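Local coordinates for taurine:2-oxoglutarate aminotransferase (Bifidobacterium kashiwanohense PV20-2, PDB 6JIX), which probably transfers the amino group of taurine to 2-oxoglutarate with the help of pyridoxal 5'-phosphate, as a class-III aminotransferase, at residues R200-L205 with D243-L248. Residues are numbered along the deposited sequence; the frame is centred on the assembly and turned at random.
Sequences RLDEQL and DKYGIL
Leu-205 and Ile-247 meet tip to tip on the buried side of this contact, CD2 of the leucine lying 3.9 Å from CD1 of the isoleucine. Branched apolar chains suit the place, since both are buried and rest on Val-213 of strand 213-219, Ile-247 also on Ile-216. Leu-205 turns its other methyl, CD1, to CD2 of Tyr-245 at a looser 4.2 Å. Tyr-245 ends helix 234-245, and Gly-246 follows with positive phi (77°), a backbone shape that favours glycine and lets the chain turn into strand 248-252. Through Leu-205 and Ile-247, helix 190-208 and the end of helix 234-245 are joined to the central, mostly parallel sheet of the large domain of a fold-type I aminotransferase, well away from the cofactor. Toward its partly exposed edge the contact turns polar. The phenol suits this border, its ring beside leucine and its hydroxyl donating to OD1 of Asp-202 across 2.8 Å. OD1 sits at the ring edge, near its plane, and accepts with its syn lone pair; chi1 of -166°, with CG opposite the backbone N, swings the carboxylate across to the phenol. With an alanine at Asp-202, the tyrosine hydroxyl would probably lose its carboxylate acceptor, which the Gln-206 amide N-H, itself a donor, could not replace. The loose part is Lys-244, long and flexible as suits an exposed position: a water donates to OD2 of Asp-202 and accepts weakly from NZ, bridging opposite charges 4.9 Å apart.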
loop_
_atom_site.group_PDB
_atom_site.type_symbol
_atom_site.label_atom_id
_atom_site.label_comp_id
_atom_site.label_asym_id
_atom_site.label_seq_id
_atom_site.Cartn_x
_atom_site.Cartn_y
_atom_site.Cartn_z
ATOM N N ARG A 200 0.020 -28.080 20.843
ATOM C CA ARG A 200 0.003 -26.739 21.423
ATOM C C ARG A 200 -0.986 -25.834 20.702
ATOM O O ARG A 200 -1.707 -25.054 21.339
ATOM C CB ARG A 200 1.390 -26.110 21.364
ATOM C CG ARG A 200 2.466 -26.789 22.162
ATOM C CD ARG A 200 3.644 -25.847 22.226
ATOM N NE ARG A 200 4.892 -26.536 22.501
ATOM C CZ ARG A 200 6.043 -25.915 22.731
ATOM N NH1 ARG A 200 6.107 -24.583 22.721
ATOM N NH2 ARG A 200 7.129 -26.632 22.972
ATOM N N LEU A 201 -1.001 -25.887 19.366
ATOM C CA LEU A 201 -1.904 -25.020 18.616
ATOM C C LEU A 201 -3.358 -25.451 18.805
ATOM O O LEU A 201 -4.228 -24.622 19.089
ATOM C CB LEU A 201 -1.507 -25.011 17.143
ATOM C CG LEU A 201 -2.446 -24.290 16.176
ATOM C CD1 LEU A 201 -2.623 -22.799 16.542
ATOM C CD2 LEU A 201 -1.961 -24.466 14.744
ATOM N N ASP A 202 -3.636 -26.749 18.674
ATOM C CA ASP A 202 -4.973 -27.269 18.955
ATOM C C ASP A 202 -5.449 -26.850 20.349
ATOM O O ASP A 202 -6.582 -26.378 20.525
ATOM C CB ASP A 202 -4.965 -28.799 18.818
ATOM C CG ASP A 202 -6.357 -29.396 18.754
ATOM O OD1 ASP A 202 -7.338 -28.641 18.689
ATOM O OD2 ASP A 202 -6.482 -30.634 18.763
ATOM N N GLU A 203 -4.582 -27.004 21.355
ATOM C CA GLU A 203 -4.986 -26.667 22.714
ATOM C C GLU A 203 -5.282 -25.181 22.843
ATOM O O GLU A 203 -6.245 -24.793 23.510
ATOM C CB GLU A 203 -3.913 -27.089 23.707
ATOM C CG GLU A 203 -4.500 -27.612 25.006
ATOM C CD GLU A 203 -3.437 -28.001 26.027
ATOM O OE1 GLU A 203 -2.254 -27.600 25.862
ATOM O OE2 GLU A 203 -3.790 -28.711 26.996
ATOM N N GLN A 204 -4.454 -24.333 22.225
ATOM C CA GLN A 204 -4.699 -22.898 22.277
ATOM C C GLN A 204 -5.959 -22.522 21.509
ATOM O O GLN A 204 -6.758 -21.698 21.982
ATOM C CB GLN A 204 -3.495 -22.133 21.746
ATOM C CG GLN A 204 -3.652 -20.641 21.917
ATOM C CD GLN A 204 -2.475 -19.871 21.412
ATOM O OE1 GLN A 204 -1.668 -20.400 20.661
ATOM N NE2 GLN A 204 -2.359 -18.616 21.822
ATOM N N LEU A 205 -6.175 -23.126 20.339
ATOM C CA LEU A 205 -7.439 -22.912 19.639
ATOM C C LEU A 205 -8.617 -23.274 20.535
ATOM O O LEU A 205 -9.590 -22.521 20.639
ATOM C CB LEU A 205 -7.481 -23.720 18.345
ATOM C CG LEU A 205 -6.607 -23.240 17.186
ATOM C CD1 LEU A 205 -6.524 -24.322 16.117
ATOM C CD2 LEU A 205 -7.158 -21.928 16.619
ATOM N N ASP A 243 -9.520 -27.258 8.879
ATOM C CA ASP A 243 -10.626 -28.040 8.344
ATOM C C ASP A 243 -11.540 -28.521 9.465
ATOM O O ASP A 243 -12.769 -28.421 9.374
ATOM C CB ASP A 243 -10.077 -29.226 7.555
ATOM C CG ASP A 243 -9.424 -28.822 6.239
ATOM O OD1 ASP A 243 -9.560 -27.660 5.790
ATOM O OD2 ASP A 243 -8.770 -29.696 5.638
ATOM N N LYS A 244 -10.947 -29.061 10.533
ATOM C CA LYS A 244 -11.728 -29.545 11.668
ATOM C C LYS A 244 -12.625 -28.451 12.236
ATOM O O LYS A 244 -13.784 -28.706 12.574
ATOM C CB LYS A 244 -10.788 -30.080 12.746
ATOM C CG LYS A 244 -11.469 -30.774 13.896
ATOM C CD LYS A 244 -10.437 -31.357 14.861
ATOM C CE LYS A 244 -11.050 -31.684 16.216
ATOM N NZ LYS A 244 -10.395 -32.873 16.844
ATOM N N TYR A 245 -12.113 -27.225 12.331
ATOM C CA TYR A 245 -12.755 -26.161 13.092
ATOM C C TYR A 245 -13.482 -25.127 12.240
ATOM O O TYR A 245 -14.150 -24.255 12.798
ATOM C CB TYR A 245 -11.705 -25.473 13.968
ATOM C CG TYR A 245 -11.248 -26.380 15.089
ATOM C CD1 TYR A 245 -12.165 -26.943 15.965
ATOM C CD2 TYR A 245 -9.910 -26.689 15.264
ATOM C CE1 TYR A 245 -11.764 -27.766 16.988
ATOM C CE2 TYR A 245 -9.498 -27.518 16.293
ATOM C CZ TYR A 245 -10.434 -28.063 17.149
ATOM O OH TYR A 245 -10.045 -28.907 18.177
ATOM N N GLY A 246 -13.406 -25.220 10.916
ATOM C CA GLY A 246 -14.020 -24.228 10.064
ATOM C C GLY A 246 -13.255 -22.928 9.968
ATOM O O GLY A 246 -13.852 -21.893 9.666
ATOM N N ILE A 247 -11.962 -22.948 10.260
ATOM C CA ILE A 247 -11.084 -21.789 10.206
ATOM C C ILE A 247 -10.450 -21.731 8.824
ATOM O O ILE A 247 -9.952 -22.750 8.319
ATOM C CB ILE A 247 -9.999 -21.907 11.292
ATOM C CG1 ILE A 247 -10.598 -21.850 12.698
ATOM C CG2 ILE A 247 -8.881 -20.912 11.064
ATOM C CD1 ILE A 247 -9.724 -22.560 13.745
ATOM N N LEU A 248 -10.425 -20.543 8.217
ATOM C CA LEU A 248 -9.723 -20.392 6.950
ATOM C C LEU A 248 -8.221 -20.381 7.190
ATOM O O LEU A 248 -7.734 -19.813 8.173
ATOM C CB LEU A 248 -10.143 -19.105 6.233
ATOM C CG LEU A 248 -11.641 -18.927 5.976
ATOM C CD1 LEU A 248 -11.929 -17.556 5.427
ATOM C CD2 LEU A 248 -12.120 -19.982 5.027
HETATM O O HOH W 1 -7.170 -32.187 16.015
#